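Side-chain contacts in 3-dehydroquinate dehydratase (Clostridium difficile, PDB 4H3D), which catalyses the cis-dehydration of 3-dehydroquinate to 3-dehydroshikimate through an imine intermediate, the third step of the chorismate pathway: residues B[32-37]-B[66-71]; B[103-108]-B[115-120]; B[175-180]-B[186-191]. One frame throughout, in Å; residues are numbered along the deposited sequence.

Contact 1 (B[32-37]-B[66-71]); sequences KDIIKE and KEVLYE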
# COMPACT_ATOMS: atom_id res chain seq x y z
N LYS B 32 -15.17 15.98 28.77
CA LYS B 32 -15.26 17.08 27.83
C LYS B 32 -14.48 16.79 26.54
O LYS B 32 -15.00 16.97 25.44
CB LYS B 32 -14.71 18.36 28.49
CG LYS B 32 -14.65 19.56 27.57
CD LYS B 32 -14.01 20.77 28.27
CE LYS B 32 -13.86 21.94 27.30
NZ LYS B 32 -13.22 23.13 27.93
N ASP B 33 -13.24 16.33 26.69
CA ASP B 33 -12.37 16.06 25.54
C ASP B 33 -12.89 14.88 24.69
O ASP B 33 -12.84 14.93 23.47
CB ASP B 33 -10.93 15.82 26.02
CG ASP B 33 -10.27 17.09 26.61
OD1 ASP B 33 -10.92 18.15 26.63
OD2 ASP B 33 -9.11 17.01 27.06
N ILE B 34 -13.38 13.84 25.36
CA ILE B 34 -13.95 12.66 24.70
C ILE B 34 -15.14 13.06 23.81
O ILE B 34 -15.22 12.67 22.64
CB ILE B 34 -14.37 11.61 25.76
CG1 ILE B 34 -13.11 11.00 26.38
CG2 ILE B 34 -15.24 10.50 25.15
CD1 ILE B 34 -13.37 10.18 27.61
N ILE B 35 -16.04 13.86 24.36
CA ILE B 35 -17.20 14.31 23.60
C ILE B 35 -16.78 15.22 22.46
O ILE B 35 -17.33 15.14 21.36
CB ILE B 35 -18.24 15.03 24.52
CG1 ILE B 35 -18.77 14.05 25.58
CG2 ILE B 35 -19.38 15.62 23.70
CD1 ILE B 35 -19.29 12.73 25.01
N LYS B 36 -15.79 16.08 22.71
CA LYS B 36 -15.26 16.97 21.68
C LYS B 36 -14.71 16.12 20.52
O LYS B 36 -14.98 16.39 19.35
CB LYS B 36 -14.18 17.88 22.26
CG LYS B 36 -13.81 19.10 21.41
CD LYS B 36 -13.02 18.73 20.16
CE LYS B 36 -12.64 19.97 19.34
NZ LYS B 36 -11.82 20.93 20.14
N GLU B 37 -13.95 15.08 20.86
CA GLU B 37 -13.42 14.16 19.84
C GLU B 37 -14.57 13.47 19.10
O GLU B 37 -14.53 13.35 17.88
CB GLU B 37 -12.51 13.09 20.46
CG GLU B 37 -11.12 13.54 20.85
CD GLU B 37 -10.38 12.45 21.63
OE1 GLU B 37 -9.53 11.73 21.03
OE2 GLU B 37 -10.71 12.27 22.82
N LYS B 66 -19.49 4.92 32.87
CA LYS B 66 -20.85 4.80 32.30
C LYS B 66 -21.42 6.16 31.88
O LYS B 66 -22.06 6.27 30.83
CB LYS B 66 -21.80 4.10 33.25
CG LYS B 66 -21.57 2.58 33.38
CD LYS B 66 -22.62 1.95 34.30
CE LYS B 66 -22.36 0.48 34.54
NZ LYS B 66 -23.34 -0.10 35.50
N GLU B 67 -21.19 7.19 32.70
CA GLU B 67 -21.66 8.54 32.40
C GLU B 67 -21.16 9.02 31.04
O GLU B 67 -21.93 9.56 30.24
CB GLU B 67 -21.21 9.53 33.50
CG GLU B 67 -21.85 9.31 34.87
CD GLU B 67 -21.37 10.32 35.91
OE1 GLU B 67 -20.90 11.41 35.53
OE2 GLU B 67 -21.48 10.03 37.11
N VAL B 68 -19.87 8.82 30.78
CA VAL B 68 -19.27 9.22 29.50
C VAL B 68 -19.88 8.40 28.37
O VAL B 68 -20.27 8.93 27.33
CB VAL B 68 -17.74 9.05 29.50
CG1 VAL B 68 -17.17 9.35 28.12
CG2 VAL B 68 -17.12 9.96 30.54
N LEU B 69 -20.01 7.11 28.60
CA LEU B 69 -20.58 6.21 27.60
C LEU B 69 -21.99 6.66 27.17
O LEU B 69 -22.30 6.64 25.97
CB LEU B 69 -20.63 4.80 28.14
CG LEU B 69 -21.07 3.70 27.20
CD1 LEU B 69 -20.18 3.69 25.96
CD2 LEU B 69 -21.05 2.35 27.93
N TYR B 70 -22.82 7.06 28.15
CA TYR B 70 -24.19 7.56 27.88
C TYR B 70 -24.15 8.72 26.93
O TYR B 70 -24.87 8.74 25.93
CB TYR B 70 -24.92 8.13 29.12
CG TYR B 70 -25.00 7.32 30.38
CD1 TYR B 70 -24.92 5.93 30.38
CD2 TYR B 70 -25.29 7.98 31.61
CE1 TYR B 70 -25.03 5.21 31.58
CE2 TYR B 70 -25.42 7.29 32.79
CZ TYR B 70 -25.29 5.91 32.78
OH TYR B 70 -25.42 5.24 33.97
N GLU B 71 -23.36 9.73 27.28
CA GLU B 71 -23.24 10.92 26.47
C GLU B 71 -22.67 10.63 25.09
O GLU B 71 -23.20 11.07 24.09
CB GLU B 71 -22.39 11.98 27.16
CG GLU B 71 -23.05 12.57 28.36
CD GLU B 71 -22.44 13.90 28.78
OE1 GLU B 71 -21.88 14.60 27.90
OE2 GLU B 71 -22.55 14.25 29.97
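Segments 32-37 and 66-71 are both helical and run in the same general direction, coming nearest at two places: the CA atoms of Ile34 and Val68 lie 7.9 Å apart, and those of Ile35 and Glu71 7.5 Å apart. No hydrogen bond crosses between them, and the contact is made by side chains meeting in two separate pairs. In the first, Ile34 CG2 sits 3.7 Å from Val68 CG1, and Ile34 CD1 closes on the same methyl at 3.9 Å, so both branches of the isoleucine converge on one methyl of the valine from the same side. Val68 CG1 gets there because it stands anti to its own backbone nitrogen (chi1 175°), and the two side chains cross at about a right angle.

These are consecutive helices of the outer layer of a TIM barrel: helix 31-41 follows strand 21-26, and helix 62-76 follows strand 48-52. Ile34 and Val68 both also rest on Trp51, a 3-dehydroquinate-binding residue of strand 48-52, and on Phe56, which places this pair on the inner side of the helix layer, next to the sheet.

The second pair is of mixed character. Ile35 turns its CD1 methyl against the aliphatic base of Glu71, 3.8 Å from CB, and again the side chains cross nearly perpendicularly. Beyond CG the glutamate chain is extended, which carries the carboxylate alongside the isoleucine; OE1 comes to 3.9 Å from Ile35 CG1. The other oxygen, OE2, forms a salt bridge with Lys31, the residue just ahead of segment 32-37, and this adds a charged link between the two helices to the apolar one.

Contact 2 (B[103-108]-B[115-120]); sequences TLNKEI and DLIDVE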
# COMPACT_ATOMS: atom_id res chain seq x y z
N THR B 103 -14.34 -6.94 35.50
CA THR B 103 -15.54 -6.21 35.92
C THR B 103 -15.88 -5.07 34.96
O THR B 103 -17.03 -4.92 34.56
CB THR B 103 -15.38 -5.63 37.35
OG1 THR B 103 -15.14 -6.69 38.26
CG2 THR B 103 -16.64 -4.87 37.78
N LEU B 104 -14.88 -4.27 34.62
CA LEU B 104 -15.10 -3.15 33.69
C LEU B 104 -15.72 -3.64 32.37
O LEU B 104 -16.75 -3.13 31.93
CB LEU B 104 -13.79 -2.43 33.41
CG LEU B 104 -13.79 -1.26 32.43
CD1 LEU B 104 -14.70 -0.12 32.91
CD2 LEU B 104 -12.38 -0.78 32.23
N ASN B 105 -15.08 -4.61 31.74
CA ASN B 105 -15.60 -5.11 30.47
C ASN B 105 -16.99 -5.75 30.57
O ASN B 105 -17.81 -5.60 29.67
CB ASN B 105 -14.61 -6.07 29.85
CG ASN B 105 -13.49 -5.35 29.16
OD1 ASN B 105 -13.71 -4.60 28.21
ND2 ASN B 105 -12.26 -5.58 29.62
N LYS B 106 -17.24 -6.47 31.65
CA LYS B 106 -18.54 -7.10 31.84
C LYS B 106 -19.61 -6.05 32.07
O LYS B 106 -20.66 -6.09 31.45
CB LYS B 106 -18.48 -8.09 32.99
CG LYS B 106 -17.65 -9.34 32.66
CD LYS B 106 -17.68 -10.36 33.80
CE LYS B 106 -19.02 -11.04 33.95
NZ LYS B 106 -19.08 -11.84 35.23
N GLU B 107 -19.33 -5.10 32.95
CA GLU B 107 -20.30 -4.07 33.27
C GLU B 107 -20.63 -3.22 32.07
O GLU B 107 -21.79 -2.84 31.87
CB GLU B 107 -19.79 -3.18 34.41
CG GLU B 107 -19.90 -3.82 35.76
CD GLU B 107 -21.33 -3.90 36.24
OE1 GLU B 107 -22.11 -2.93 36.00
OE2 GLU B 107 -21.69 -4.92 36.87
N ILE B 108 -19.62 -2.90 31.27
CA ILE B 108 -19.85 -2.07 30.11
C ILE B 108 -20.60 -2.86 29.04
O ILE B 108 -21.48 -2.30 28.38
CB ILE B 108 -18.54 -1.42 29.57
CG1 ILE B 108 -17.96 -0.48 30.63
CG2 ILE B 108 -18.79 -0.65 28.27
CD1 ILE B 108 -18.97 0.48 31.23
N ASP B 115 -20.99 -2.04 20.99
CA ASP B 115 -21.23 -3.04 19.96
C ASP B 115 -20.15 -4.11 19.91
O ASP B 115 -20.42 -5.26 19.52
CB ASP B 115 -21.35 -2.33 18.62
CG ASP B 115 -22.47 -1.35 18.62
OD1 ASP B 115 -23.63 -1.79 18.72
OD2 ASP B 115 -22.21 -0.13 18.55
N LEU B 116 -18.92 -3.70 20.28
CA LEU B 116 -17.77 -4.60 20.38
C LEU B 116 -16.91 -4.22 21.57
O LEU B 116 -16.92 -3.08 22.02
CB LEU B 116 -16.84 -4.50 19.15
CG LEU B 116 -17.42 -4.44 17.74
CD1 LEU B 116 -17.68 -2.99 17.33
CD2 LEU B 116 -16.47 -5.08 16.76
N ILE B 117 -16.16 -5.19 22.07
CA ILE B 117 -15.16 -4.95 23.09
C ILE B 117 -13.88 -5.64 22.66
O ILE B 117 -13.93 -6.63 21.94
CB ILE B 117 -15.56 -5.48 24.51
CG1 ILE B 117 -15.90 -6.98 24.47
CG2 ILE B 117 -16.70 -4.69 25.06
CD1 ILE B 117 -16.05 -7.63 25.90
N ASP B 118 -12.75 -5.10 23.10
CA ASP B 118 -11.44 -5.69 22.79
C ASP B 118 -10.87 -6.30 24.06
O ASP B 118 -10.69 -5.59 25.06
CB ASP B 118 -10.50 -4.62 22.18
CG ASP B 118 -9.05 -5.12 21.95
OD1 ASP B 118 -8.47 -5.71 22.88
OD2 ASP B 118 -8.47 -4.84 20.87
N VAL B 119 -10.65 -7.61 24.05
CA VAL B 119 -10.07 -8.30 25.19
C VAL B 119 -8.71 -8.91 24.77
O VAL B 119 -8.57 -9.45 23.69
CB VAL B 119 -11.03 -9.38 25.78
CG1 VAL B 119 -12.40 -8.75 26.09
CG2 VAL B 119 -11.20 -10.52 24.87
N GLU B 120 -7.72 -8.81 25.64
CA GLU B 120 -6.37 -9.26 25.33
C GLU B 120 -6.13 -10.75 25.59
O GLU B 120 -6.39 -11.23 26.69
CB GLU B 120 -5.39 -8.42 26.14
CG GLU B 120 -5.35 -7.00 25.69
CD GLU B 120 -4.79 -6.05 26.74
OE1 GLU B 120 -4.43 -6.51 27.85
OE2 GLU B 120 -4.74 -4.84 26.45
O HOH W 1 -11.33 -3.87 27.08
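Asn105 and Ile117 bury the most surface here, and they meet with the amide oxygen foremost: Asn105 OD1 lies 4.2 Å from Ile117 CB, a loose approach. The CA atoms of the two residues are 7.4 Å apart, the nearest approach of helix segment 103-108 to segment 115-120. With chi1 at -79°, the asparagine sends its amide into the gap between helix and strand, where CG2 of Ile117 also lies near OD1, at 4.3 Å. Val119, two residues further along the strand, is a looser neighbour; its CG1 stands 4.7 Å from Asn105 ND2.

No direct hydrogen bond joins the segments. A water lies between them instead, 2.7 Å from Asn105 OD1 and equally 2.7 Å from Asp118 O, placed to donate to both, although more acceptors surround it than it has protons to give. It offers a polar partner to a buried amide and to a strand carbonyl facing the helix. The asparagine nitrogen is hydrogen-bonded to a residue flanking one of the two segments. Val131 of helix 125-137 touches Asn105, Ile117 and Val119 alike, and Phe83 of strand 81-84 also touches the asparagine.

Asp118 contributes its carbonyl to this side, while its CB leaves the backbone away from the helix. Its carboxylate forms a salt bridge with Arg86, which binds 3-dehydroquinate, and accepts a hydrogen bond from Ser145. The alternation of Ile117 and Val119 with Asp118, the former pair on the helix side and the latter beside the active site, is that of a TIM-barrel strand, here closing the beta-alpha-beta unit of strand 81-84, helix 98-110 and strand 116-120.

Contact 3 (B[175-180]-B[186-191]); sequences IAVMPQ and LVLLEA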
# COMPACT_ATOMS: atom_id res chain seq x y z
N ILE B 175 -4.22 -9.02 15.57
CA ILE B 175 -2.81 -9.05 15.92
C ILE B 175 -2.07 -7.87 15.33
O ILE B 175 -2.30 -7.48 14.19
CB ILE B 175 -2.10 -10.41 15.58
CG1 ILE B 175 -0.79 -10.51 16.36
CG2 ILE B 175 -1.87 -10.60 14.09
CD1 ILE B 175 -0.16 -11.89 16.34
N ALA B 176 -1.25 -7.26 16.17
CA ALA B 176 -0.42 -6.12 15.78
C ALA B 176 1.03 -6.45 16.16
O ALA B 176 1.32 -6.79 17.32
CB ALA B 176 -0.89 -4.85 16.48
N VAL B 177 1.94 -6.35 15.19
CA VAL B 177 3.34 -6.70 15.40
C VAL B 177 4.27 -5.59 14.92
O VAL B 177 3.87 -4.73 14.14
CB VAL B 177 3.69 -8.03 14.69
CG1 VAL B 177 2.82 -9.17 15.27
CG2 VAL B 177 3.49 -7.92 13.17
N MET B 178 5.51 -5.62 15.39
CA MET B 178 6.48 -4.58 15.06
C MET B 178 7.54 -5.13 14.10
O MET B 178 8.25 -6.08 14.43
CB MET B 178 7.16 -4.07 16.34
CG MET B 178 8.14 -2.90 16.12
SD MET B 178 7.27 -1.40 15.56
CE MET B 178 6.30 -0.96 17.00
N PRO B 179 7.67 -4.52 12.90
CA PRO B 179 8.72 -5.03 12.03
C PRO B 179 10.09 -4.52 12.44
O PRO B 179 10.20 -3.39 12.89
CB PRO B 179 8.36 -4.44 10.66
CG PRO B 179 7.71 -3.14 10.98
CD PRO B 179 6.97 -3.36 12.30
N GLN B 180 11.10 -5.37 12.29
CA GLN B 180 12.48 -4.98 12.53
C GLN B 180 13.13 -4.69 11.16
O GLN B 180 14.21 -4.09 11.08
CB GLN B 180 13.22 -6.09 13.25
CG GLN B 180 12.68 -6.38 14.65
CD GLN B 180 13.42 -7.48 15.37
OE1 GLN B 180 14.32 -8.11 14.80
NE2 GLN B 180 13.05 -7.73 16.62
N LEU B 186 6.34 -7.94 5.17
CA LEU B 186 5.84 -8.93 4.23
C LEU B 186 5.40 -10.23 4.94
O LEU B 186 4.41 -10.85 4.55
CB LEU B 186 6.88 -9.21 3.12
CG LEU B 186 7.30 -7.99 2.27
CD1 LEU B 186 8.31 -8.37 1.21
CD2 LEU B 186 6.09 -7.32 1.62
N VAL B 187 6.12 -10.62 5.99
CA VAL B 187 5.73 -11.82 6.78
C VAL B 187 4.34 -11.65 7.41
O VAL B 187 3.47 -12.57 7.34
CB VAL B 187 6.78 -12.13 7.87
CG1 VAL B 187 6.25 -13.19 8.87
CG2 VAL B 187 8.12 -12.57 7.21
N LEU B 188 4.10 -10.48 7.99
CA LEU B 188 2.79 -10.16 8.56
C LEU B 188 1.71 -10.28 7.48
O LEU B 188 0.65 -10.92 7.71
CB LEU B 188 2.80 -8.74 9.18
CG LEU B 188 1.52 -8.23 9.87
CD1 LEU B 188 0.48 -7.69 8.86
CD2 LEU B 188 0.90 -9.31 10.80
N LEU B 189 1.99 -9.73 6.30
CA LEU B 189 1.03 -9.83 5.18
C LEU B 189 0.86 -11.27 4.69
O LEU B 189 -0.26 -11.70 4.37
CB LEU B 189 1.45 -8.90 4.03
CG LEU B 189 1.35 -7.39 4.30
CD1 LEU B 189 1.81 -6.61 3.06
CD2 LEU B 189 -0.07 -6.98 4.71
N GLU B 190 1.95 -12.03 4.64
CA GLU B 190 1.91 -13.45 4.24
C GLU B 190 1.07 -14.29 5.23
O GLU B 190 0.26 -15.14 4.82
CB GLU B 190 3.33 -14.03 4.15
CG GLU B 190 3.36 -15.49 3.64
CD GLU B 190 4.73 -16.14 3.76
OE1 GLU B 190 4.93 -17.23 3.16
OE2 GLU B 190 5.61 -15.58 4.47
N ALA B 191 1.30 -14.06 6.51
CA ALA B 191 0.56 -14.73 7.58
C ALA B 191 -0.91 -14.38 7.50
O ALA B 191 -1.77 -15.25 7.62
CB ALA B 191 1.13 -14.34 8.94
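The backbone bond from Glu190 N to Leu186 O, 2.7 Å long, spans the helical turn whose middle residue, Leu188, packs against Val177. This is the strand-to-helix half of a beta-alpha-beta unit of the TIM barrel, formed by strand 172-177, helix 182-199 and strand 205-208. The CA atoms of Val177 and Leu188 are 7.7 Å apart, and only side chains fill the space between them.

Leu188 reaches the strand because CG stands anti to its backbone nitrogen (chi1 -179°), carrying the branched end away from the helix. There CD2 meets two residues of alternate strand positions, Val177 closely and Ile175 more loosely, with Ile175 CG2 at 4.5 Å. Both belong to the outer face of the barrel wall. Ala176, between them, points its CB away from the helix, and Lys174, just before Ile175, is the residue that forms the Schiff base with the substrate. Ile158 and Leu162 of helix 155-167 also touch Ile175, while Thr206 of the next strand touches both Ile175 and Leu188.

On another side of the helix, Glu190 OE1 makes a salt bridge to Lys183 of the second subunit, so this short piece of helix faces both the barrel wall and the second subunit. At the centre of the apolar contact a single methyl does the work for the valine: Val177 CG2 is 3.8 Å from Leu188 CD2, 3.9 Å from CG and 4.1 Å from CB.

All three contacts are buried and belong to one TIM barrel, but they pair different elements of it. Contact 1 is helix against helix in the outer layer and lies furthest from the chain's centre; contacts 2 and 3 each seat a helix on a strand of the same parallel sheet. Chemistry follows place: contact 1 ends in a glutamate at its margin, contact 2 holds a buried amide and water, and contact 3 is wholly apolar between its segments. Contacts 1 and 2 adjoin, through the Lys66-Glu107 salt bridge and Leu69 packing on Ile108. Contact 3, about 34 Å centre to centre from contact 1, alone has the second subunit beside it.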